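Local atomic coordinates of RNA silencing suppressor p19 (Tomato bushy stunt virus, PDB entry 4J39), a protein that binds short double-stranded silencing RNAs as a homodimer and probably suppresses host RNA silencing by acting as a molecular caliper that selects them by duplex length. Residues P15-T18 / E19-H23; D55-E58 / A59-H62; L108-L111 / C112-A115; V73-A76 / A77-F80. All coordinates share one frame; numbering follows the deposited sequence.

Interaction 1: residues P15-T18 / E19-H23. With SO4 (sulfate ion), chain D; nucleotides of chain B; nucleotides of chain C.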
loop_
_atom_site.group_PDB
_atom_site.type_symbol
_atom_site.label_atom_id
_atom_site.label_comp_id
_atom_site.label_asym_id
_atom_site.label_seq_id
_atom_site.Cartn_x
_atom_site.Cartn_y
_atom_site.Cartn_z
ATOM N N PRO A 15 20.486 11.405 -5.523
ATOM C CA PRO A 15 21.378 12.504 -5.429
ATOM C C PRO A 15 22.648 12.190 -4.614
ATOM O O PRO A 15 22.556 11.327 -3.728
ATOM C CB PRO A 15 20.634 13.499 -4.501
ATOM C CG PRO A 15 19.636 12.740 -3.826
ATOM C CD PRO A 15 19.310 11.540 -4.647
ATOM N N SER A 16 23.761 12.844 -4.929
ATOM C CA SER A 16 24.980 12.702 -4.154
ATOM C C SER A 16 24.670 13.302 -2.788
ATOM O O SER A 16 23.749 14.093 -2.554
ATOM C CB SER A 16 26.171 13.431 -4.756
ATOM O OG SER A 16 25.911 14.846 -4.758
ATOM N N TRP A 17 25.503 12.947 -1.833
ATOM C CA TRP A 17 25.332 13.599 -0.513
ATOM C C TRP A 17 25.429 15.129 -0.538
ATOM O O TRP A 17 24.629 15.814 0.067
ATOM C CB TRP A 17 26.414 13.004 0.402
ATOM C CG TRP A 17 26.197 13.459 1.868
ATOM C CD1 TRP A 17 25.038 13.887 2.473
ATOM C CD2 TRP A 17 27.214 13.448 2.907
ATOM N NE1 TRP A 17 25.282 14.184 3.816
ATOM C CE2 TRP A 17 26.598 13.909 4.099
ATOM C CE3 TRP A 17 28.574 13.114 2.908
ATOM C CZ2 TRP A 17 27.295 14.034 5.320
ATOM C CZ3 TRP A 17 29.292 13.207 4.151
ATOM C CH2 TRP A 17 28.641 13.681 5.314
ATOM N N THR A 18 26.343 15.670 -1.326
ATOM C CA THR A 18 26.419 17.114 -1.508
ATOM C C THR A 18 25.181 17.717 -2.154
ATOM O O THR A 18 24.654 18.731 -1.691
ATOM C CB THR A 18 27.655 17.513 -2.287
ATOM O OG1 THR A 18 28.848 17.056 -1.585
ATOM C CG2 THR A 18 27.679 19.051 -2.618
ATOM N N GLU A 19 24.668 17.130 -3.253
ATOM C CA GLU A 19 23.423 17.709 -3.826
ATOM C C GLU A 19 22.269 17.726 -2.830
ATOM O O GLU A 19 21.442 18.629 -2.768
ATOM C CB GLU A 19 23.005 16.920 -5.093
ATOM C CG GLU A 19 21.807 17.607 -5.816
ATOM C CD GLU A 19 21.138 16.776 -6.963
ATOM O OE1 GLU A 19 21.545 15.643 -7.240
ATOM O OE2 GLU A 19 20.093 17.250 -7.457
ATOM N N TRP A 20 22.096 16.631 -2.138
ATOM C CA TRP A 20 21.074 16.526 -1.072
ATOM C C TRP A 20 21.207 17.646 0.018
ATOM O O TRP A 20 20.223 18.218 0.333
ATOM C CB TRP A 20 21.140 15.115 -0.461
ATOM C CG TRP A 20 20.057 14.863 0.538
ATOM C CD1 TRP A 20 18.783 14.416 0.307
ATOM C CD2 TRP A 20 20.168 15.060 1.966
ATOM N NE1 TRP A 20 18.077 14.313 1.510
ATOM C CE2 TRP A 20 18.916 14.695 2.538
ATOM C CE3 TRP A 20 21.222 15.439 2.798
ATOM C CZ2 TRP A 20 18.687 14.711 3.918
ATOM C CZ3 TRP A 20 21.007 15.445 4.202
ATOM C CH2 TRP A 20 19.744 15.100 4.737
ATOM N N ARG A 21 22.405 17.886 0.491
ATOM C CA ARG A 21 22.678 18.957 1.482
ATOM C C ARG A 21 22.309 20.294 0.912
ATOM O O ARG A 21 21.622 21.093 1.565
ATOM C CB ARG A 21 24.142 18.911 1.921
ATOM C CG ARG A 21 24.441 17.721 2.857
ATOM C CD ARG A 21 25.923 17.698 3.386
ATOM N NE ARG A 21 26.893 17.629 2.290
ATOM C CZ ARG A 21 28.170 17.267 2.367
ATOM N NH1 ARG A 21 28.759 16.969 3.542
ATOM N NH2 ARG A 21 28.895 17.280 1.259
ATOM N N LEU A 22 22.709 20.552 -0.362
ATOM C CA LEU A 22 22.391 21.809 -0.985
ATOM C C LEU A 22 20.906 22.000 -1.122
ATOM O O LEU A 22 20.392 23.101 -0.848
ATOM C CB LEU A 22 23.041 21.926 -2.395
ATOM C CG LEU A 22 24.533 22.139 -2.407
ATOM C CD1 LEU A 22 25.021 21.933 -3.852
ATOM C CD2 LEU A 22 24.783 23.557 -1.820
ATOM N N HIS A 23 20.170 20.926 -1.461
ATOM C CA HIS A 23 18.758 21.033 -1.599
ATOM C C HIS A 23 18.119 21.335 -0.215
ATOM O O HIS A 23 17.145 22.052 -0.124
ATOM C CB HIS A 23 18.133 19.774 -2.145
ATOM C CG HIS A 23 16.654 19.823 -2.227
ATOM N ND1 HIS A 23 15.837 19.178 -1.320
ATOM C CD2 HIS A 23 15.836 20.553 -3.011
ATOM C CE1 HIS A 23 14.591 19.415 -1.658
ATOM N NE2 HIS A 23 14.566 20.239 -2.685
HETATM S S SO4 D . 29.375 15.172 -5.918
HETATM O O1 SO4 D . 29.665 14.082 -4.958
HETATM O O2 SO4 D . 28.141 15.832 -5.528
HETATM O O3 SO4 D . 30.428 16.163 -6.023
HETATM O O4 SO4 D . 29.172 14.416 -7.146
ATOM O OP3 C B 1 14.606 10.752 0.969
ATOM P P C B 1 15.173 12.060 0.552
ATOM O OP1 C B 1 14.241 12.675 -0.427
ATOM O OP2 C B 1 15.623 12.859 1.769
ATOM O "O5'" C B 1 16.436 11.676 -0.347
ATOM C "C5'" C B 1 17.375 10.703 0.166
ATOM C "C4'" C B 1 18.597 10.487 -0.719
ATOM O "O4'" C B 1 19.577 11.558 -0.587
ATOM C "C3'" C B 1 19.334 9.244 -0.344
ATOM O "O3'" C B 1 18.684 8.101 -0.895
ATOM C "C2'" C B 1 20.742 9.548 -0.893
ATOM O "O2'" C B 1 20.881 9.480 -2.323
ATOM C "C1'" C B 1 20.872 10.979 -0.421
ATOM N N1 C B 1 21.307 11.162 1.060
ATOM C C2 C B 1 22.630 10.962 1.415
ATOM O O2 C B 1 23.418 10.636 0.541
ATOM N N3 C B 1 23.039 11.157 2.732
ATOM C C4 C B 1 22.129 11.512 3.650
ATOM N N4 C B 1 22.549 11.702 4.928
ATOM C C5 C B 1 20.757 11.717 3.310
ATOM C C6 C B 1 20.402 11.518 2.009
ATOM P P G C 19 33.345 10.202 8.509
ATOM O OP1 G C 19 34.780 10.531 8.705
ATOM O OP2 G C 19 32.328 11.126 9.068
ATOM O "O5'" G C 19 33.098 10.089 6.924
ATOM C "C5'" G C 19 33.427 8.934 6.155
ATOM C "C4'" G C 19 32.692 9.099 4.839
ATOM O "O4'" G C 19 31.383 8.477 4.974
ATOM C "C3'" G C 19 32.387 10.548 4.437
ATOM O "O3'" G C 19 33.469 11.216 3.802
ATOM C "C2'" G C 19 31.263 10.312 3.457
ATOM O "O2'" G C 19 31.770 9.911 2.222
ATOM C "C1'" G C 19 30.491 9.162 4.132
ATOM N N9 G C 19 29.352 9.712 4.860
ATOM C C8 G C 19 29.266 10.191 6.148
ATOM N N7 G C 19 28.080 10.678 6.441
ATOM C C5 G C 19 27.336 10.491 5.245
ATOM C C6 G C 19 25.987 10.782 4.941
ATOM O O6 G C 19 25.125 11.288 5.665
ATOM N N1 G C 19 25.659 10.445 3.603
ATOM C C2 G C 19 26.507 9.855 2.702
ATOM N N2 G C 19 26.012 9.584 1.471
ATOM N N3 G C 19 27.796 9.560 2.972
ATOM C C4 G C 19 28.116 9.904 4.270
HETATM O O HOH W 1 23.847 14.326 -7.320
#
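Trp17 and Arg21 stack one helical turn apart at the capped N-terminus of helix 17-26, the helix whose tryptophans stack on the terminal base pair of the RNA, consistent with the caliper role.

Stacking comes first. The Arg21 guanidinium lies nearly flat on the Trp17 indole (planes 22° apart), its CZ 4.1 Å from the centroid of the Trp17 six-membered ring, a cation-pi contact; Arg21 CD adds a CH-pi contact over the five-membered ring. The bend at chi3 (-59°) folds the arginine back over this face. On the opposite face lies G19 of chain C, its C6 3.3 Å above the ring plane, while Trp20 lies over the base of C1 of chain B.

Hydrogen bonds fix the scaffold. Ser16 OG accepts from Glu19 N at 3.0 Å as N-cap and donates to an oxygen of a sulfate probably taken up from the crystallisation liquor. A water accepts from Ser16 N and donates to Glu19 OE1, linking the two residues indirectly; Glu19 OE2 forms a salt bridge with Arg53. Thr18 OG1 receives Arg21 NH2 at 2.9 Å, near the guanidinium plane, limiting its rotation. Trp20 NE1 donates to the C1 phosphate oxygen OP2 at 2.9 Å.

Interaction 2: residues D55-E58 / A59-H62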
loop_
_atom_site.group_PDB
_atom_site.type_symbol
_atom_site.label_atom_id
_atom_site.label_comp_id
_atom_site.label_asym_id
_atom_site.label_seq_id
_atom_site.Cartn_x
_atom_site.Cartn_y
_atom_site.Cartn_z
ATOM N N ASP A 55 8.659 16.669 -9.308
ATOM C CA ASP A 55 8.481 18.097 -8.892
ATOM C C ASP A 55 7.014 18.500 -8.840
ATOM O O ASP A 55 6.707 19.727 -8.788
ATOM C CB ASP A 55 9.241 19.078 -9.792
ATOM C CG ASP A 55 8.646 19.174 -11.210
ATOM O OD1 ASP A 55 7.580 18.566 -11.546
ATOM O OD2 ASP A 55 9.251 19.984 -11.990
ATOM N N ARG A 56 6.129 17.504 -8.930
ATOM C CA ARG A 56 4.713 17.626 -8.745
ATOM C C ARG A 56 4.018 18.359 -9.830
ATOM O O ARG A 56 2.972 18.871 -9.587
ATOM C CB ARG A 56 4.395 18.352 -7.416
ATOM C CG ARG A 56 4.883 17.722 -6.153
ATOM C CD ARG A 56 3.942 18.306 -5.088
ATOM N NE ARG A 56 4.509 18.224 -3.751
ATOM C CZ ARG A 56 3.932 18.718 -2.638
ATOM N NH1 ARG A 56 2.760 19.364 -2.684
ATOM N NH2 ARG A 56 4.546 18.562 -1.463
ATOM N N THR A 57 4.620 18.427 -11.008
ATOM C CA THR A 57 3.968 18.927 -12.207
ATOM C C THR A 57 3.372 17.775 -12.960
ATOM O O THR A 57 3.768 16.536 -12.759
ATOM C CB THR A 57 4.971 19.672 -13.099
ATOM O OG1 THR A 57 5.984 18.698 -13.606
ATOM C CG2 THR A 57 5.630 20.856 -12.359
ATOM N N GLU A 58 2.519 18.088 -13.948
ATOM C CA GLU A 58 1.916 17.043 -14.776
ATOM C C GLU A 58 2.960 16.404 -15.666
ATOM O O GLU A 58 2.905 15.205 -15.886
ATOM C CB GLU A 58 0.746 17.542 -15.642
ATOM C CG GLU A 58 -0.449 17.954 -14.781
ATOM C CD GLU A 58 -1.495 16.868 -14.600
ATOM O OE1 GLU A 58 -1.151 15.652 -14.434
ATOM O OE2 GLU A 58 -2.683 17.271 -14.643
ATOM N N ALA A 59 3.871 17.215 -16.180
ATOM C CA ALA A 59 4.981 16.717 -16.981
ATOM C C ALA A 59 5.851 15.681 -16.221
ATOM O O ALA A 59 6.067 14.553 -16.693
ATOM C CB ALA A 59 5.826 17.840 -17.433
ATOM N N SER A 60 6.168 16.077 -15.025
ATOM C CA SER A 60 6.997 15.194 -14.142
ATOM C C SER A 60 6.287 13.931 -13.724
ATOM O O SER A 60 6.862 12.785 -13.770
ATOM C CB SER A 60 7.469 15.988 -12.976
ATOM O OG SER A 60 8.344 15.176 -12.122
ATOM N N LEU A 61 4.991 14.023 -13.339
ATOM C CA LEU A 61 4.126 12.840 -13.055
ATOM C C LEU A 61 4.126 11.831 -14.204
ATOM O O LEU A 61 4.306 10.595 -14.044
ATOM C CB LEU A 61 2.658 13.271 -12.712
ATOM C CG LEU A 61 1.768 12.173 -12.194
ATOM C CD1 LEU A 61 2.338 11.416 -10.934
ATOM C CD2 LEU A 61 0.299 12.622 -11.982
ATOM N N HIS A 62 3.889 12.353 -15.415
ATOM C CA HIS A 62 3.876 11.503 -16.613
ATOM C C HIS A 62 5.237 10.743 -16.745
ATOM O O HIS A 62 5.259 9.505 -16.957
ATOM C CB HIS A 62 3.613 12.380 -17.882
ATOM C CG HIS A 62 3.418 11.563 -19.092
ATOM N ND1 HIS A 62 4.432 11.361 -19.987
ATOM C CD2 HIS A 62 2.378 10.788 -19.483
ATOM C CE1 HIS A 62 4.038 10.475 -20.881
ATOM N NE2 HIS A 62 2.789 10.134 -20.617
#
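Thr57 OG1 is turned in between its own backbone N and carbonyl carbon (chi1 66°), which places it at the start of helix 58-65, facing Ser60 N. Ser60 takes the other course: its OG stands trans to the backbone N (chi1 -177°), within bonding distance of Asp55 N.

The result is an N-cap reinforced by an Asx turn. Thr57 OG1 accepts from Ser60 N at 3.0 Å, the capping bond, and gives its own proton to Asp55 OD1 at 2.6 Å on the syn lone pair of the carboxylate. The same OD1 is met on its anti side by Thr57 N at 3.0 Å, the donor lying 34° out of the carboxylate plane; this bond closes the Asx turn. Two donors therefore grip one carboxylate oxygen, and the cap hydroxyl has both a donor and an acceptor role filled. Ser60 OG accepts from Asp55 N at 3.2 Å. Packing is close here, with Asp55 OD1 only 3.0 Å from Ser60 CB. A negative charge near a helix N-terminus would probably be favoured by the helix dipole.

The chain thereby turns from strand 46-53 into helix 58-65, where Ser60 and Leu61 touch Tyr54 and Leu61 also packs on Leu123 and Gln124 of helix 108-124.

Interaction 3: residues L108-L111 / C112-A115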
loop_
_atom_site.group_PDB
_atom_site.type_symbol
_atom_site.label_atom_id
_atom_site.label_comp_id
_atom_site.label_asym_id
_atom_site.label_seq_id
_atom_site.Cartn_x
_atom_site.Cartn_y
_atom_site.Cartn_z
ATOM N N LEU A 108 0.748 -11.555 -9.784
ATOM C CA LEU A 108 1.547 -10.432 -10.124
ATOM C C LEU A 108 0.815 -9.385 -10.969
ATOM O O LEU A 108 1.052 -8.173 -10.794
ATOM C CB LEU A 108 2.834 -10.835 -10.870
ATOM C CG LEU A 108 3.893 -9.782 -11.155
ATOM C CD1 LEU A 108 4.422 -8.989 -9.952
ATOM C CD2 LEU A 108 5.093 -10.375 -11.999
ATOM N N GLN A 109 -0.056 -9.834 -11.883
ATOM C CA GLN A 109 -0.787 -8.874 -12.709
ATOM C C GLN A 109 -1.638 -7.882 -11.814
ATOM O O GLN A 109 -1.626 -6.651 -12.022
ATOM C CB GLN A 109 -1.628 -9.597 -13.757
ATOM C CG GLN A 109 -2.225 -8.614 -14.722
ATOM C CD GLN A 109 -2.843 -9.260 -16.003
ATOM O OE1 GLN A 109 -2.704 -10.456 -16.233
ATOM N NE2 GLN A 109 -3.517 -8.438 -16.828
ATOM N N HIS A 110 -2.315 -8.455 -10.844
ATOM C CA HIS A 110 -3.116 -7.658 -9.889
ATOM C C HIS A 110 -2.183 -6.843 -8.974
ATOM O O HIS A 110 -2.519 -5.696 -8.628
ATOM C CB HIS A 110 -4.008 -8.564 -9.033
ATOM C CG HIS A 110 -5.152 -9.213 -9.746
ATOM N ND1 HIS A 110 -5.807 -8.650 -10.831
ATOM C CD2 HIS A 110 -5.837 -10.339 -9.439
ATOM C CE1 HIS A 110 -6.802 -9.447 -11.203
ATOM N NE2 HIS A 110 -6.846 -10.473 -10.363
ATOM N N LEU A 111 -1.013 -7.380 -8.552
ATOM C CA LEU A 111 -0.095 -6.539 -7.821
ATOM C C LEU A 111 0.332 -5.299 -8.667
ATOM O O LEU A 111 0.378 -4.198 -8.138
ATOM C CB LEU A 111 1.139 -7.282 -7.314
ATOM C CG LEU A 111 0.906 -8.508 -6.510
ATOM C CD1 LEU A 111 2.291 -9.275 -6.341
ATOM C CD2 LEU A 111 0.267 -8.162 -5.182
ATOM N N CYS A 112 0.597 -5.463 -9.996
ATOM C CA CYS A 112 0.988 -4.323 -10.788
ATOM C C CYS A 112 -0.122 -3.258 -10.876
ATOM O O CYS A 112 0.119 -2.065 -10.931
ATOM C CB CYS A 112 1.355 -4.830 -12.245
ATOM S SG CYS A 112 3.048 -5.728 -12.118
ATOM N N GLU A 113 -1.328 -3.802 -10.955
ATOM C CA GLU A 113 -2.537 -2.890 -11.190
ATOM C C GLU A 113 -2.708 -2.058 -9.917
ATOM O O GLU A 113 -2.888 -0.853 -9.975
ATOM C CB GLU A 113 -3.786 -3.713 -11.431
ATOM C CG GLU A 113 -3.992 -4.240 -12.910
ATOM C CD GLU A 113 -5.004 -5.455 -12.990
ATOM O OE1 GLU A 113 -5.812 -5.649 -12.036
ATOM O OE2 GLU A 113 -4.971 -6.240 -13.977
ATOM N N MET A 114 -2.565 -2.716 -8.764
ATOM C CA MET A 114 -2.682 -1.954 -7.507
ATOM C C MET A 114 -1.460 -1.064 -7.266
ATOM O O MET A 114 -1.586 0.052 -6.695
ATOM C CB MET A 114 -2.906 -2.874 -6.278
ATOM C CG MET A 114 -4.188 -3.696 -6.294
ATOM S SD MET A 114 -5.656 -2.568 -6.514
ATOM C CE MET A 114 -5.362 -1.227 -5.477
ATOM N N ALA A 115 -0.277 -1.521 -7.645
ATOM C CA ALA A 115 0.975 -0.757 -7.480
ATOM C C ALA A 115 0.915 0.572 -8.291
ATOM O O ALA A 115 1.266 1.616 -7.798
ATOM C CB ALA A 115 2.185 -1.641 -7.929
#
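A histidine-carboxylate hydrogen bond links His110 and Glu113, three residues apart near the N-terminal end of the long helix 108-124. His110 ND1 donates to Glu113 OE1 at 3.2 Å with an N-H...O angle of 159°. The oxygen lies close to the imidazole plane at the ring edge, but the donor comes from above the carboxylate, 44° out of its plane, and the two flat groups are turned 65° against each other. Both side chains leave trans to their carbonyl carbons and run alongside each other in the same direction, with the glutamate chain extended beyond CG, which carries OE1 to the level of ND1. The second oxygen, Glu113 OE2, rests 3.7 Å from Gln109 CG.

On the other flank the chemistry is apolar: Leu108 CD1 lies 4.1 Å from Cys112 SG. Cys112 N bonds Leu108 O at 2.9 Å, and the i to i+4 pattern continues to Ala115 N and Leu111 O at 2.8 Å.

The helix lies in the homodimer interface: His110 and Glu113 pack on Leu125 of the second subunit, with Leu111 on its Val97 and Met114 on its Ile99. Leu108 and Cys112 face inward, against helix 70-78 and, with Ala115, against Trp41 of strand 36-43.

Interaction 4: residues V73-A76 / A77-F80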
loop_
_atom_site.group_PDB
_atom_site.type_symbol
_atom_site.label_atom_id
_atom_site.label_comp_id
_atom_site.label_asym_id
_atom_site.label_seq_id
_atom_site.Cartn_x
_atom_site.Cartn_y
_atom_site.Cartn_z
ATOM N N VAL A 73 7.718 -5.228 -15.557
ATOM C CA VAL A 73 7.778 -5.942 -14.313
ATOM C C VAL A 73 7.681 -7.484 -14.553
ATOM O O VAL A 73 8.439 -8.306 -13.925
ATOM C CB VAL A 73 6.720 -5.478 -13.247
ATOM C CG1 VAL A 73 6.492 -6.532 -12.169
ATOM C CG2 VAL A 73 7.095 -4.048 -12.837
ATOM N N ASN A 74 6.804 -7.895 -15.460
ATOM C CA ASN A 74 6.684 -9.323 -15.706
ATOM C C ASN A 74 7.971 -9.900 -16.368
ATOM O O ASN A 74 8.355 -11.036 -16.090
ATOM C CB ASN A 74 5.563 -9.580 -16.648
ATOM C CG ASN A 74 5.201 -11.005 -16.664
ATOM O OD1 ASN A 74 4.738 -11.561 -15.650
ATOM N ND2 ASN A 74 5.509 -11.665 -17.786
ATOM N N TYR A 75 8.583 -9.152 -17.254
ATOM C CA TYR A 75 9.796 -9.640 -17.905
ATOM C C TYR A 75 10.862 -9.836 -16.814
ATOM O O TYR A 75 11.526 -10.935 -16.666
ATOM C CB TYR A 75 10.236 -8.684 -18.968
ATOM C CG TYR A 75 11.474 -9.261 -19.577
ATOM C CD1 TYR A 75 11.406 -10.561 -20.180
ATOM C CD2 TYR A 75 12.713 -8.612 -19.472
ATOM C CE1 TYR A 75 12.557 -11.159 -20.705
ATOM C CE2 TYR A 75 13.874 -9.195 -20.041
ATOM C CZ TYR A 75 13.799 -10.493 -20.610
ATOM O OH TYR A 75 14.977 -11.066 -21.155
ATOM N N ALA A 76 11.063 -8.821 -16.001
ATOM C CA ALA A 76 12.035 -8.942 -14.924
ATOM C C ALA A 76 11.740 -10.044 -13.938
ATOM O O ALA A 76 12.662 -10.826 -13.486
ATOM C CB ALA A 76 12.117 -7.515 -14.132
ATOM N N ALA A 77 10.514 -10.170 -13.504
ATOM C CA ALA A 77 10.097 -11.099 -12.511
ATOM C C ALA A 77 10.134 -12.591 -13.038
ATOM O O ALA A 77 10.435 -13.480 -12.254
ATOM C CB ALA A 77 8.669 -10.827 -12.064
ATOM N N SER A 78 9.882 -12.780 -14.296
ATOM C CA SER A 78 9.759 -14.167 -14.917
ATOM C C SER A 78 11.105 -14.946 -14.851
ATOM O O SER A 78 11.114 -16.157 -14.939
ATOM C CB SER A 78 9.125 -14.151 -16.296
ATOM O OG SER A 78 9.907 -13.457 -17.220
ATOM N N ARG A 79 12.192 -14.210 -14.706
ATOM C CA ARG A 79 13.529 -14.801 -14.513
ATOM C C ARG A 79 13.631 -15.657 -13.262
ATOM O O ARG A 79 14.502 -16.567 -13.147
ATOM C CB ARG A 79 14.497 -13.626 -14.438
ATOM C CG ARG A 79 15.959 -13.973 -14.154
ATOM C CD ARG A 79 16.422 -14.978 -15.181
ATOM N NE ARG A 79 17.804 -15.290 -14.956
ATOM C CZ ARG A 79 18.174 -16.172 -13.995
ATOM N NH1 ARG A 79 17.306 -16.786 -13.241
ATOM N NH2 ARG A 79 19.478 -16.430 -13.863
ATOM N N PHE A 80 12.842 -15.292 -12.271
ATOM C CA PHE A 80 12.907 -15.869 -10.952
ATOM C C PHE A 80 11.829 -16.923 -10.699
ATOM O O PHE A 80 11.750 -17.464 -9.597
ATOM C CB PHE A 80 12.803 -14.792 -9.904
ATOM C CG PHE A 80 13.881 -13.772 -9.986
ATOM C CD1 PHE A 80 15.156 -14.024 -9.450
ATOM C CD2 PHE A 80 13.670 -12.576 -10.647
ATOM C CE1 PHE A 80 16.182 -13.068 -9.543
ATOM C CE2 PHE A 80 14.673 -11.636 -10.729
ATOM C CZ PHE A 80 15.927 -11.869 -10.177
#
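Ser78 OG folds back onto the carbonyls of Asn74 and Tyr75 in the C-terminal part of helix 70-78, a serine side chain bound to the main chain of the preceding turn. OG lies 3.0 Å from Tyr75 O and 3.1 Å from Asn74 O, within reach of both carbonyls, which compete for its one proton. The torsion that brings it there is chi1 64°, which places OG between the backbone N and carbonyl carbon, directed at the carbonyls one turn back.

That hydroxyl is positioned by the helix itself. Ser78 N donates to Asn74 O at 2.9 Å, with an N-H...O angle of 142° and the donor tilted 32° from the carbonyl plane. One residue earlier, Ala77 N bonds Val73 O at 2.8 Å, and Ala77 CB lies 3.1 Å from that oxygen. Further on, Phe80 N donates to Ala77 O at 3.0 Å, an i to i+3 bond.

Farther out, Val73, Ala77 and Phe80 pack on Phe43 of strand 36-43, while Tyr75 touches Thr5 and Ala76 touches Pro7 in the N-terminal segment. Arg79 CG lies over the centre of the Phe80 ring, and Phe80 CD2 approaches Ala76 O obliquely to 3.5 Å.

How the interactions relate
Interactions 3 and 4 share one interior: their helices touch where Cys112 SG meets Val73 CG1 at 3.5 Å and Leu108 CD2 meets Ala77 CB at 3.6 Å. Interaction 3, the buried one, also reaches the second subunit and pairs a histidine-carboxylate bond on one side with apolar packing on the other; interaction 4, partly buried, relies on a serine hydroxyl turned onto backbone carbonyls. Interactions 1 and 2 are surface contacts, both at helix N-termini capped by a hydroxyl, their centres about 21 Å apart. Aromatic and cation-pi stacking belongs to interaction 1, which alone touches RNA and lies across the chain's centre from interactions 3 and 4, about 33 Å between centres.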